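Local coordinates for acetyl-CoA acetyltransferase (Mycobacterium smegmatis, PDB 4EGV), which is a monomeric thiolase-like protein of type 1 that probably acts as an acyltransferase, at residues V23-F28 against E394-P399; K51-D56 against G272-M277; Y195-N200 against T470-G475; A485-E490 against K494-G499. One frame throughout, in Å; residues are numbered along the deposited sequence.

Interaction 1. Residues V23-F28 against E394-P399; sequences VGVGQF and EMRDKP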
loop_
_atom_site.group_PDB
_atom_site.type_symbol
_atom_site.label_atom_id
_atom_site.label_comp_id
_atom_site.label_asym_id
_atom_site.label_seq_id
_atom_site.Cartn_x
_atom_site.Cartn_y
_atom_site.Cartn_z
ATOM N N VAL A 23 -17.028 11.421 9.123
ATOM C CA VAL A 23 -18.473 11.630 8.954
ATOM C C VAL A 23 -19.043 11.385 7.566
ATOM O O VAL A 23 -20.213 11.024 7.452
ATOM C CB VAL A 23 -19.005 12.941 9.522
ATOM C CG1 VAL A 23 -18.674 13.007 10.971
ATOM C CG2 VAL A 23 -18.478 14.127 8.759
ATOM N N GLY A 24 -18.211 11.542 6.532
ATOM C CA GLY A 24 -18.655 11.354 5.175
ATOM C C GLY A 24 -17.578 10.733 4.335
ATOM O O GLY A 24 -16.423 11.128 4.418
ATOM N N VAL A 25 -17.955 9.753 3.525
ATOM C CA VAL A 25 -17.002 9.107 2.621
ATOM C C VAL A 25 -17.554 9.151 1.187
ATOM O O VAL A 25 -18.771 9.122 0.958
ATOM C CB VAL A 25 -16.613 7.643 3.089
ATOM C CG1 VAL A 25 -15.905 7.677 4.404
ATOM C CG2 VAL A 25 -17.779 6.720 3.167
ATOM N N GLY A 26 -16.681 9.242 0.207
ATOM C CA GLY A 26 -17.186 9.318 -1.138
ATOM C C GLY A 26 -16.361 8.577 -2.108
ATOM O O GLY A 26 -15.179 8.678 -2.082
ATOM N N GLN A 27 -17.014 7.831 -2.981
ATOM C CA GLN A 27 -16.315 7.188 -4.100
ATOM C C GLN A 27 -16.925 7.538 -5.449
ATOM O O GLN A 27 -18.076 7.801 -5.528
ATOM C CB GLN A 27 -16.305 5.687 -3.891
ATOM C CG GLN A 27 -15.275 5.263 -2.931
ATOM C CD GLN A 27 -15.372 3.824 -2.622
ATOM O OE1 GLN A 27 -16.219 3.400 -1.821
ATOM N NE2 GLN A 27 -14.494 3.031 -3.237
ATOM N N PHE A 28 -16.139 7.551 -6.499
ATOM C CA PHE A 28 -16.651 7.782 -7.825
ATOM C C PHE A 28 -15.813 7.102 -8.878
ATOM O O PHE A 28 -14.584 7.170 -8.813
ATOM C CB PHE A 28 -16.684 9.264 -8.118
ATOM C CG PHE A 28 -17.268 9.604 -9.451
ATOM C CD1 PHE A 28 -18.632 9.536 -9.646
ATOM C CD2 PHE A 28 -16.450 10.013 -10.508
ATOM C CE1 PHE A 28 -19.202 9.877 -10.869
ATOM C CE2 PHE A 28 -16.989 10.347 -11.733
ATOM C CZ PHE A 28 -18.367 10.291 -11.927
ATOM N N GLU A 394 -18.722 -0.339 6.051
ATOM C CA GLU A 394 -18.884 -1.660 6.589
ATOM C C GLU A 394 -19.022 -1.572 8.102
ATOM O O GLU A 394 -19.718 -2.388 8.702
ATOM C CB GLU A 394 -17.717 -2.546 6.167
ATOM C CG GLU A 394 -18.049 -4.040 6.081
ATOM C CD GLU A 394 -18.759 -4.489 4.753
ATOM O OE1 GLU A 394 -19.986 -4.241 4.583
ATOM O OE2 GLU A 394 -18.086 -5.141 3.908
HETATM N N MSE A 395 -18.382 -0.572 8.709
HETATM C CA MSE A 395 -18.456 -0.339 10.163
HETATM C C MSE A 395 -19.744 0.334 10.661
HETATM O O MSE A 395 -20.164 0.106 11.796
HETATM C CB MSE A 395 -17.200 0.378 10.686
HETATM C CG MSE A 395 -15.962 -0.486 10.677
HETATM SE SE MSE A 395 -16.186 -2.384 11.336
HETATM C CE MSE A 395 -16.649 -3.498 9.775
ATOM N N ARG A 396 -20.381 1.138 9.816
ATOM C CA ARG A 396 -21.697 1.658 10.148
ATOM C C ARG A 396 -22.759 0.556 10.153
ATOM O O ARG A 396 -23.685 0.579 10.947
ATOM C CB ARG A 396 -22.102 2.765 9.192
ATOM C CG ARG A 396 -21.328 4.022 9.326
ATOM C CD ARG A 396 -21.303 4.736 8.008
ATOM N NE ARG A 396 -20.782 6.093 8.097
ATOM C CZ ARG A 396 -20.665 6.901 7.056
ATOM N NH1 ARG A 396 -21.004 6.482 5.852
ATOM N NH2 ARG A 396 -20.195 8.118 7.219
ATOM N N ASP A 397 -22.596 -0.406 9.257
ATOM C CA ASP A 397 -23.509 -1.521 9.073
ATOM C C ASP A 397 -23.425 -2.550 10.181
ATOM O O ASP A 397 -24.373 -3.281 10.381
ATOM C CB ASP A 397 -23.240 -2.228 7.729
ATOM C CG ASP A 397 -24.126 -1.705 6.588
ATOM O OD1 ASP A 397 -24.633 -0.565 6.685
ATOM O OD2 ASP A 397 -24.322 -2.442 5.594
ATOM N N LYS A 398 -22.285 -2.612 10.870
ATOM C CA LYS A 398 -21.992 -3.585 11.930
ATOM C C LYS A 398 -21.473 -2.813 13.135
ATOM O O LYS A 398 -20.289 -2.889 13.478
ATOM C CB LYS A 398 -20.935 -4.587 11.465
ATOM C CG LYS A 398 -21.371 -5.471 10.338
ATOM C CD LYS A 398 -20.208 -6.253 9.739
ATOM C CE LYS A 398 -20.766 -7.317 8.811
ATOM N NZ LYS A 398 -19.762 -8.066 8.031
ATOM N N PRO A 399 -22.362 -2.051 13.792
ATOM C CA PRO A 399 -21.874 -1.128 14.844
ATOM C C PRO A 399 -21.206 -1.860 16.017
ATOM O O PRO A 399 -21.675 -2.905 16.433
ATOM C CB PRO A 399 -23.143 -0.377 15.286
ATOM C CG PRO A 399 -24.229 -0.778 14.291
ATOM C CD PRO A 399 -23.840 -2.105 13.728
#

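Interaction 2. Residues K51-D56 against G272-M277; sequences KAALHD and GAALLM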
loop_
_atom_site.group_PDB
_atom_site.type_symbol
_atom_site.label_atom_id
_atom_site.label_comp_id
_atom_site.label_asym_id
_atom_site.label_seq_id
_atom_site.Cartn_x
_atom_site.Cartn_y
_atom_site.Cartn_z
ATOM N N LYS A 51 -18.125 15.668 -3.285
ATOM C CA LYS A 51 -19.563 15.976 -3.238
ATOM C C LYS A 51 -20.399 14.890 -2.610
ATOM O O LYS A 51 -21.376 15.174 -1.942
ATOM C CB LYS A 51 -20.104 16.269 -4.636
ATOM C CG LYS A 51 -19.909 17.672 -5.079
ATOM C CD LYS A 51 -20.285 17.796 -6.536
ATOM C CE LYS A 51 -20.101 19.247 -6.989
ATOM N NZ LYS A 51 -20.037 19.352 -8.439
ATOM N N ALA A 52 -19.992 13.656 -2.854
ATOM C CA ALA A 52 -20.578 12.469 -2.232
ATOM C C ALA A 52 -20.201 12.328 -0.764
ATOM O O ALA A 52 -21.010 11.820 0.010
ATOM C CB ALA A 52 -20.209 11.201 -3.001
ATOM N N ALA A 53 -18.993 12.755 -0.387
ATOM C CA ALA A 53 -18.584 12.746 1.005
ATOM C C ALA A 53 -19.422 13.749 1.834
ATOM O O ALA A 53 -19.831 13.469 2.983
ATOM C CB ALA A 53 -17.101 13.001 1.123
ATOM N N LEU A 54 -19.696 14.904 1.223
ATOM C CA LEU A 54 -20.517 15.934 1.810
ATOM C C LEU A 54 -21.966 15.524 1.881
ATOM O O LEU A 54 -22.699 15.960 2.752
ATOM C CB LEU A 54 -20.425 17.184 0.963
ATOM C CG LEU A 54 -19.575 18.373 1.422
ATOM C CD1 LEU A 54 -18.231 17.957 1.959
ATOM C CD2 LEU A 54 -19.443 19.317 0.262
ATOM N N HIS A 55 -22.402 14.700 0.948
ATOM C CA HIS A 55 -23.754 14.206 1.019
ATOM C C HIS A 55 -23.972 13.031 1.949
ATOM O O HIS A 55 -25.051 12.895 2.546
ATOM C CB HIS A 55 -24.290 13.812 -0.331
ATOM C CG HIS A 55 -25.775 13.961 -0.397
ATOM N ND1 HIS A 55 -26.651 12.891 -0.370
ATOM C CD2 HIS A 55 -26.540 15.080 -0.386
ATOM C CE1 HIS A 55 -27.891 13.349 -0.405
ATOM N NE2 HIS A 55 -27.852 14.671 -0.409
ATOM N N ASP A 56 -22.948 12.192 2.032
ATOM C CA ASP A 56 -22.938 11.029 2.854
ATOM C C ASP A 56 -23.154 11.380 4.318
ATOM O O ASP A 56 -23.793 10.617 5.026
ATOM C CB ASP A 56 -21.620 10.309 2.674
ATOM C CG ASP A 56 -21.612 8.939 3.300
ATOM O OD1 ASP A 56 -22.414 8.085 2.843
ATOM O OD2 ASP A 56 -20.777 8.730 4.223
ATOM N N GLY A 272 -12.253 8.631 -8.144
ATOM C CA GLY A 272 -11.957 9.545 -7.061
ATOM C C GLY A 272 -12.462 9.015 -5.751
ATOM O O GLY A 272 -13.400 8.241 -5.715
ATOM N N ALA A 273 -11.809 9.411 -4.671
ATOM C CA ALA A 273 -12.259 9.105 -3.330
ATOM C C ALA A 273 -12.056 10.329 -2.411
ATOM O O ALA A 273 -11.123 11.067 -2.609
ATOM C CB ALA A 273 -11.545 7.863 -2.827
ATOM N N ALA A 274 -12.938 10.545 -1.434
ATOM C CA ALA A 274 -12.825 11.626 -0.468
ATOM C C ALA A 274 -13.240 11.188 0.924
ATOM O O ALA A 274 -14.114 10.350 1.076
ATOM C CB ALA A 274 -13.631 12.796 -0.914
ATOM N N LEU A 275 -12.592 11.744 1.941
ATOM C CA LEU A 275 -13.004 11.537 3.328
ATOM C C LEU A 275 -13.288 12.838 4.069
ATOM O O LEU A 275 -12.505 13.745 4.072
ATOM C CB LEU A 275 -11.951 10.722 4.116
ATOM C CG LEU A 275 -11.341 9.468 3.466
ATOM C CD1 LEU A 275 -10.048 9.048 4.138
ATOM C CD2 LEU A 275 -12.340 8.328 3.415
ATOM N N LEU A 276 -14.420 12.904 4.721
ATOM C CA LEU A 276 -14.759 14.044 5.511
ATOM C C LEU A 276 -14.659 13.725 6.990
ATOM O O LEU A 276 -15.273 12.817 7.468
ATOM C CB LEU A 276 -16.155 14.502 5.133
ATOM C CG LEU A 276 -16.783 15.777 5.709
ATOM C CD1 LEU A 276 -15.968 17.098 5.468
ATOM C CD2 LEU A 276 -18.204 15.834 5.183
HETATM N N MSE A 277 -13.876 14.511 7.705
HETATM C CA MSE A 277 -13.514 14.250 9.078
HETATM C C MSE A 277 -13.686 15.500 9.903
HETATM O O MSE A 277 -13.493 16.605 9.417
HETATM C CB MSE A 277 -12.070 13.855 9.104
HETATM C CG MSE A 277 -11.606 13.181 10.385
HETATM SE SE MSE A 277 -9.670 12.688 10.294
HETATM C CE MSE A 277 -9.591 12.264 8.396
#

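Interaction 3. Residues Y195-N200 against T470-G475; sequences YGLLEN and TGIIIG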
loop_
_atom_site.group_PDB
_atom_site.type_symbol
_atom_site.label_atom_id
_atom_site.label_comp_id
_atom_site.label_asym_id
_atom_site.label_seq_id
_atom_site.Cartn_x
_atom_site.Cartn_y
_atom_site.Cartn_z
ATOM N N TYR A 195 9.712 -5.183 -6.525
ATOM C CA TYR A 195 8.892 -6.112 -5.799
ATOM C C TYR A 195 9.198 -7.552 -6.121
ATOM O O TYR A 195 8.965 -8.419 -5.289
ATOM C CB TYR A 195 7.409 -5.826 -6.020
ATOM C CG TYR A 195 6.854 -4.852 -5.002
ATOM C CD1 TYR A 195 6.594 -5.245 -3.680
ATOM C CD2 TYR A 195 6.633 -3.521 -5.348
ATOM C CE1 TYR A 195 6.101 -4.334 -2.756
ATOM C CE2 TYR A 195 6.136 -2.603 -4.430
ATOM C CZ TYR A 195 5.870 -3.013 -3.151
ATOM O OH TYR A 195 5.408 -2.102 -2.265
ATOM N N GLY A 196 9.709 -7.792 -7.326
ATOM C CA GLY A 196 10.146 -9.095 -7.739
ATOM C C GLY A 196 11.260 -9.592 -6.867
ATOM O O GLY A 196 11.275 -10.771 -6.494
ATOM N N LEU A 197 12.197 -8.703 -6.554
ATOM C CA LEU A 197 13.341 -9.041 -5.712
ATOM C C LEU A 197 12.926 -9.427 -4.276
ATOM O O LEU A 197 13.486 -10.327 -3.657
ATOM C CB LEU A 197 14.334 -7.880 -5.677
ATOM C CG LEU A 197 15.175 -7.662 -6.933
ATOM C CD1 LEU A 197 15.652 -6.255 -7.119
ATOM C CD2 LEU A 197 16.282 -8.653 -7.044
ATOM N N LEU A 198 11.944 -8.722 -3.739
ATOM C CA LEU A 198 11.446 -8.940 -2.394
ATOM C C LEU A 198 10.703 -10.220 -2.290
ATOM O O LEU A 198 10.800 -10.918 -1.346
ATOM C CB LEU A 198 10.489 -7.815 -1.983
ATOM C CG LEU A 198 10.960 -6.570 -1.231
ATOM C CD1 LEU A 198 12.174 -6.007 -1.787
ATOM C CD2 LEU A 198 9.918 -5.562 -1.157
ATOM N N GLU A 199 9.908 -10.474 -3.293
ATOM C CA GLU A 199 9.178 -11.684 -3.439
ATOM C C GLU A 199 10.042 -12.912 -3.634
ATOM O O GLU A 199 9.699 -13.913 -3.138
ATOM C CB GLU A 199 8.216 -11.503 -4.574
ATOM C CG GLU A 199 7.027 -12.354 -4.512
ATOM C CD GLU A 199 5.854 -11.743 -3.828
ATOM O OE1 GLU A 199 5.370 -12.347 -2.892
ATOM O OE2 GLU A 199 5.371 -10.713 -4.248
ATOM N N ASN A 200 11.178 -12.816 -4.316
ATOM C CA ASN A 200 12.074 -13.931 -4.465
ATOM C C ASN A 200 12.949 -14.107 -3.247
ATOM O O ASN A 200 13.381 -15.174 -2.945
ATOM C CB ASN A 200 12.896 -13.786 -5.726
ATOM C CG ASN A 200 12.174 -14.208 -6.925
ATOM O OD1 ASN A 200 11.377 -15.071 -6.881
ATOM N ND2 ASN A 200 12.451 -13.590 -8.003
ATOM N N THR A 470 16.575 -10.053 -19.267
ATOM C CA THR A 470 17.602 -9.403 -18.467
ATOM C C THR A 470 17.401 -9.700 -16.995
ATOM O O THR A 470 16.322 -9.463 -16.466
ATOM C CB THR A 470 17.574 -7.859 -18.683
ATOM O OG1 THR A 470 17.753 -7.566 -20.060
ATOM C CG2 THR A 470 18.665 -7.130 -17.895
ATOM N N GLY A 471 18.461 -10.190 -16.350
ATOM C CA GLY A 471 18.465 -10.524 -14.932
ATOM C C GLY A 471 19.028 -9.440 -14.036
ATOM O O GLY A 471 19.987 -8.773 -14.362
ATOM N N ILE A 472 18.396 -9.245 -12.897
ATOM C CA ILE A 472 18.912 -8.352 -11.882
ATOM C C ILE A 472 19.158 -9.200 -10.660
ATOM O O ILE A 472 18.309 -10.002 -10.254
ATOM C CB ILE A 472 17.905 -7.272 -11.500
ATOM C CG1 ILE A 472 17.210 -6.668 -12.746
ATOM C CG2 ILE A 472 18.542 -6.274 -10.560
ATOM C CD1 ILE A 472 17.849 -5.481 -13.383
ATOM N N ILE A 473 20.331 -9.029 -10.080
ATOM C CA ILE A 473 20.736 -9.840 -8.960
ATOM C C ILE A 473 21.141 -8.952 -7.782
ATOM O O ILE A 473 21.806 -7.938 -7.960
ATOM C CB ILE A 473 21.890 -10.795 -9.385
ATOM C CG1 ILE A 473 21.447 -11.664 -10.556
ATOM C CG2 ILE A 473 22.396 -11.659 -8.199
ATOM C CD1 ILE A 473 22.381 -12.796 -10.881
ATOM N N ILE A 474 20.711 -9.326 -6.580
ATOM C CA ILE A 474 21.373 -8.876 -5.363
ATOM C C ILE A 474 22.194 -10.041 -4.855
ATOM O O ILE A 474 21.678 -11.130 -4.658
ATOM C CB ILE A 474 20.381 -8.432 -4.287
ATOM C CG1 ILE A 474 19.647 -7.155 -4.697
ATOM C CG2 ILE A 474 21.091 -8.211 -2.957
ATOM C CD1 ILE A 474 18.344 -6.965 -4.012
ATOM N N GLY A 475 23.452 -9.776 -4.606
ATOM C CA GLY A 475 24.369 -10.783 -4.143
ATOM C C GLY A 475 25.074 -10.502 -2.852
ATOM O O GLY A 475 24.934 -9.480 -2.267
#

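Interaction 4. Residues A485-E490 against K494-G499; sequences AKTKDE and KLLSEG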
loop_
_atom_site.group_PDB
_atom_site.type_symbol
_atom_site.label_atom_id
_atom_site.label_comp_id
_atom_site.label_asym_id
_atom_site.label_seq_id
_atom_site.Cartn_x
_atom_site.Cartn_y
_atom_site.Cartn_z
ATOM N N ALA A 485 23.794 -6.550 -9.455
ATOM C CA ALA A 485 24.340 -6.843 -10.771
ATOM C C ALA A 485 23.259 -7.068 -11.827
ATOM O O ALA A 485 22.149 -7.540 -11.538
ATOM C CB ALA A 485 25.292 -8.013 -10.718
ATOM N N LYS A 486 23.607 -6.705 -13.055
ATOM C CA LYS A 486 22.751 -6.864 -14.203
ATOM C C LYS A 486 23.405 -7.894 -15.126
ATOM O O LYS A 486 24.622 -7.995 -15.181
ATOM C CB LYS A 486 22.646 -5.526 -14.911
ATOM C CG LYS A 486 21.493 -5.431 -15.896
ATOM C CD LYS A 486 21.897 -4.742 -17.219
ATOM C CE LYS A 486 21.269 -3.360 -17.362
ATOM N NZ LYS A 486 22.121 -2.437 -18.145
ATOM N N THR A 487 22.607 -8.645 -15.870
ATOM C CA THR A 487 23.136 -9.757 -16.656
ATOM C C THR A 487 22.280 -10.087 -17.894
ATOM O O THR A 487 21.040 -10.170 -17.836
ATOM C CB THR A 487 23.429 -11.046 -15.751
ATOM O OG1 THR A 487 24.176 -12.022 -16.479
ATOM C CG2 THR A 487 22.167 -11.710 -15.257
ATOM N N LYS A 488 22.954 -10.262 -19.023
ATOM C CA LYS A 488 22.299 -10.784 -20.215
ATOM C C LYS A 488 22.957 -12.056 -20.713
ATOM O O LYS A 488 22.552 -12.613 -21.736
ATOM C CB LYS A 488 22.287 -9.749 -21.330
ATOM C CG LYS A 488 21.470 -8.570 -20.954
ATOM C CD LYS A 488 21.264 -7.588 -22.046
ATOM C CE LYS A 488 20.766 -6.320 -21.402
ATOM N NZ LYS A 488 19.851 -5.558 -22.262
ATOM N N ASP A 489 24.006 -12.476 -20.026
ATOM C CA ASP A 489 24.585 -13.766 -20.277
ATOM C C ASP A 489 23.465 -14.832 -20.441
ATOM O O ASP A 489 22.648 -15.050 -19.554
ATOM C CB ASP A 489 25.597 -14.089 -19.171
ATOM C CG ASP A 489 25.951 -15.553 -19.110
ATOM O OD1 ASP A 489 26.755 -16.033 -19.960
ATOM O OD2 ASP A 489 25.426 -16.228 -18.192
ATOM N N GLU A 490 23.420 -15.442 -21.623
ATOM C CA GLU A 490 22.489 -16.514 -21.960
ATOM C C GLU A 490 22.492 -17.634 -20.881
ATOM O O GLU A 490 21.430 -18.110 -20.497
ATOM C CB GLU A 490 22.794 -16.991 -23.409
ATOM C CG GLU A 490 22.137 -18.317 -23.946
ATOM C CD GLU A 490 22.667 -18.747 -25.380
ATOM O OE1 GLU A 490 22.176 -18.205 -26.403
ATOM O OE2 GLU A 490 23.563 -19.631 -25.494
ATOM N N LYS A 494 19.179 -18.315 -18.077
ATOM C CA LYS A 494 18.472 -19.586 -18.174
ATOM C C LYS A 494 18.228 -20.164 -16.757
ATOM O O LYS A 494 17.140 -20.658 -16.467
ATOM C CB LYS A 494 19.293 -20.543 -19.069
ATOM C CG LYS A 494 18.669 -21.879 -19.410
ATOM C CD LYS A 494 19.397 -22.542 -20.592
ATOM C CE LYS A 494 18.386 -23.407 -21.403
ATOM N NZ LYS A 494 19.049 -24.330 -22.341
ATOM N N LEU A 495 19.239 -20.071 -15.881
ATOM C CA LEU A 495 19.122 -20.516 -14.489
ATOM C C LEU A 495 18.105 -19.685 -13.696
ATOM O O LEU A 495 17.342 -20.253 -12.918
ATOM C CB LEU A 495 20.494 -20.535 -13.781
ATOM C CG LEU A 495 20.492 -21.093 -12.350
ATOM C CD1 LEU A 495 20.379 -22.644 -12.286
ATOM C CD2 LEU A 495 21.689 -20.592 -11.589
ATOM N N LEU A 496 18.096 -18.362 -13.895
ATOM C CA LEU A 496 17.147 -17.474 -13.201
ATOM C C LEU A 496 15.690 -17.622 -13.662
ATOM O O LEU A 496 14.756 -17.487 -12.852
ATOM C CB LEU A 496 17.559 -16.006 -13.288
ATOM C CG LEU A 496 18.958 -15.584 -12.839
ATOM C CD1 LEU A 496 19.242 -14.128 -13.156
ATOM C CD2 LEU A 496 19.173 -15.841 -11.384
ATOM N N SER A 497 15.502 -17.919 -14.949
ATOM C CA SER A 497 14.159 -18.078 -15.520
ATOM C C SER A 497 13.535 -19.456 -15.320
ATOM O O SER A 497 12.320 -19.569 -15.160
ATOM C CB SER A 497 14.168 -17.779 -17.017
ATOM O OG SER A 497 14.906 -16.615 -17.329
ATOM N N GLU A 498 14.367 -20.497 -15.347
ATOM C CA GLU A 498 13.881 -21.868 -15.472
ATOM C C GLU A 498 14.316 -22.824 -14.362
ATOM O O GLU A 498 13.703 -23.872 -14.190
ATOM C CB GLU A 498 14.310 -22.455 -16.825
ATOM C CG GLU A 498 13.611 -21.843 -18.059
ATOM C CD GLU A 498 13.980 -22.529 -19.406
ATOM O OE1 GLU A 498 14.950 -23.338 -19.481
ATOM O OE2 GLU A 498 13.283 -22.235 -20.405
ATOM N N GLY A 499 15.195 -22.355 -13.497
ATOM C CA GLY A 499 15.616 -23.128 -12.348
ATOM C C GLY A 499 15.426 -22.503 -10.978
ATOM O O GLY A 499 14.459 -21.854 -10.735
#

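Interaction 1. Residues V23-F28 against E394-P399
V23 and R396 form the closest backbone pair between strand segment 23-28 and segment 394-399, yet their CA atoms lie 10.5 Å apart, and an arginine side chain spans the gap. The strand belongs to the large mixed sheet of the thiolase fold and carries a classic beta bulge, in which V23 and G24 both face L276 of the neighbouring strand. R396 comes from the last turn of helix 383-397. Its CG lies beside the backbone N and opposite the carbonyl carbon (chi1 -69°), and the chain then runs extended from CG to NE, which carries the guanidinium to the strand. NH2 meets the carbonyl of V23 at the edge of the guanidinium, with V23 O 2.9 Å from R396 NH2, but the angle is too poor for a hydrogen bond. The CB of V25 points toward the segment of R396, and its CG2 comes to 4.2 Å from R396 NH1, obliquely to the guanidinium. Two outside partners fix the rotation of this group: NE donates to K292 O, and NH1 forms a salt bridge with D56. The same carboxylate oxygen, D56 OD2, also accepts a hydrogen bond from V25 N and so links the arginine to the strand backbone.

Interaction 2. Residues K51-D56 against G272-M277
A53 meets A274 methyl to methyl where the helix passes closest to the strand, the two CB atoms 4.0 Å apart. The A53 CB also reaches along the strand to L276, 4.4 Å from its CB. L276 completes this first shell: with CG anti to N (chi1 -175°), it places CD2 3.6 Å from the carbonyl oxygen O of A53 and 3.9 Å from L54 CD1. The L54 and L276 side chains cross at about a right angle. L54 leaves the helix pointing away from the strand, but its CD1 branch end lies nearer the strand and meets L276. With two alanines at the centre, the axes of segments 51-56 and 272-277 approach to 7.5 Å and cross at -38°. Farther out, A61 and A65 of helix 61-67 pack on L54 while V64 packs on L276, and F140 and V136 of strand 136-143 flank A274 and L276. At the helix's end, the D56 carbonyl accepts a hydrogen bond from K292 NZ. The alternate strand residues A273 and L275 turn to the other face, toward helix 383-397. A sheet thus covered by helices on both faces is consistent with the layered alpha/beta architecture of the thiolase fold.

Interaction 3. Residues Y195-N200 against T470-G475
L197 is the one residue of helix segment 195-200 that reaches strand segment 470-475, and its isobutyl group projects at I472 and I474, whose side chains leave the same face of the strand. The tighter half of the contact is with I474. L197 CD2 lies 4.0 Å from I474 CD1, and L197 CD1 is 4.2 Å from that same methyl, so the end of the isoleucine meets both branches of the leucine. I474 owes this reach to CG1, which stands opposite the carbonyl carbon (chi1 -68°) and carries CD1 outward to meet L197 obliquely.

Toward I472 the packing is looser. L197 CD2 is 4.0 Å from the I472 carbonyl oxygen O, but the side chains come no closer than 4.5 Å, between L197 CD1 and I472 CG2, because the CD1 end of I472 turns away. The nearest CA atoms, those of L197 and I474, remain 8.0 Å apart. This looser half is buried too, so neither half faces solvent. I473 points to the other face of the strand, onto I457.

Two hydrogen bonds tie the helix to the adjacent strand 453-463: L197 O accepts from T459 OG1, and N200 ND2 donates to Y460 O. Between segments 195-200 and 470-475, where helix 191-206 meets the antiparallel sheet of the additional C-terminal domain, the side chains touch through methyl groups alone, with no hydrogen bond across. The contact probably gains from burying apolar surface, while the directional hydrogen bonds between helix and sheet that accompany it go to the neighbouring strand.

Interaction 4. Residues A485-E490 against K494-G499
E490 and K494 span the first turn of helix 490-498, which follows strand 482-487 through a short, N-capped strand-to-helix turn in the additional C-terminal domain. K494 N donates to E490 O across 3.3 Å with an N-H...O angle of 147°, a weak version of the usual helical hydrogen bond. D489 is the N-cap residue, and its OD2 accepts from L492 N, which ties the loop to the start of the helix. Later in the helix, E498 N bonds to K494 O at 3.0 Å, and S497 OG turns back to V493 O.

E490 and K494 are solvent-exposed, and E490 takes part through its backbone oxygen rather than its side chain. K494 CB is near the E490 carbonyl, but the rest of the chain, with CG anti to N (chi1 -174°) and a bend at chi3, leads away from the other segment.

The apolar part is small and buried. L496 points back at the strand and lies also against Y460, V462 and I473, seating the helix on the sheet. T487 presents its methyl to L496 and sends its hydroxyl to A517 O; its CG2 sits 4.3 Å from L496 CD1.

How the interactions relate
From the N terminus, strand 20-29 opens interaction 1 and the helix that follows it opens interaction 2. Interaction 2 closes first, at strand 271-279; interaction 1 closes only at helix 383-397 and so encloses it. The two touch, about 10 Å between centres, on neighbouring strands of the large mixed sheet. Interaction 3 starts within both loops, at helix 191-206, and ends beyond them at strand 470-476, so it crosses both and ties the thiolase part to the C-terminal sheet, with its centre about 40 Å from either. Interaction 4 follows in series as a short local loop, joined to interaction 3 through paired strands 470-476 and 482-487.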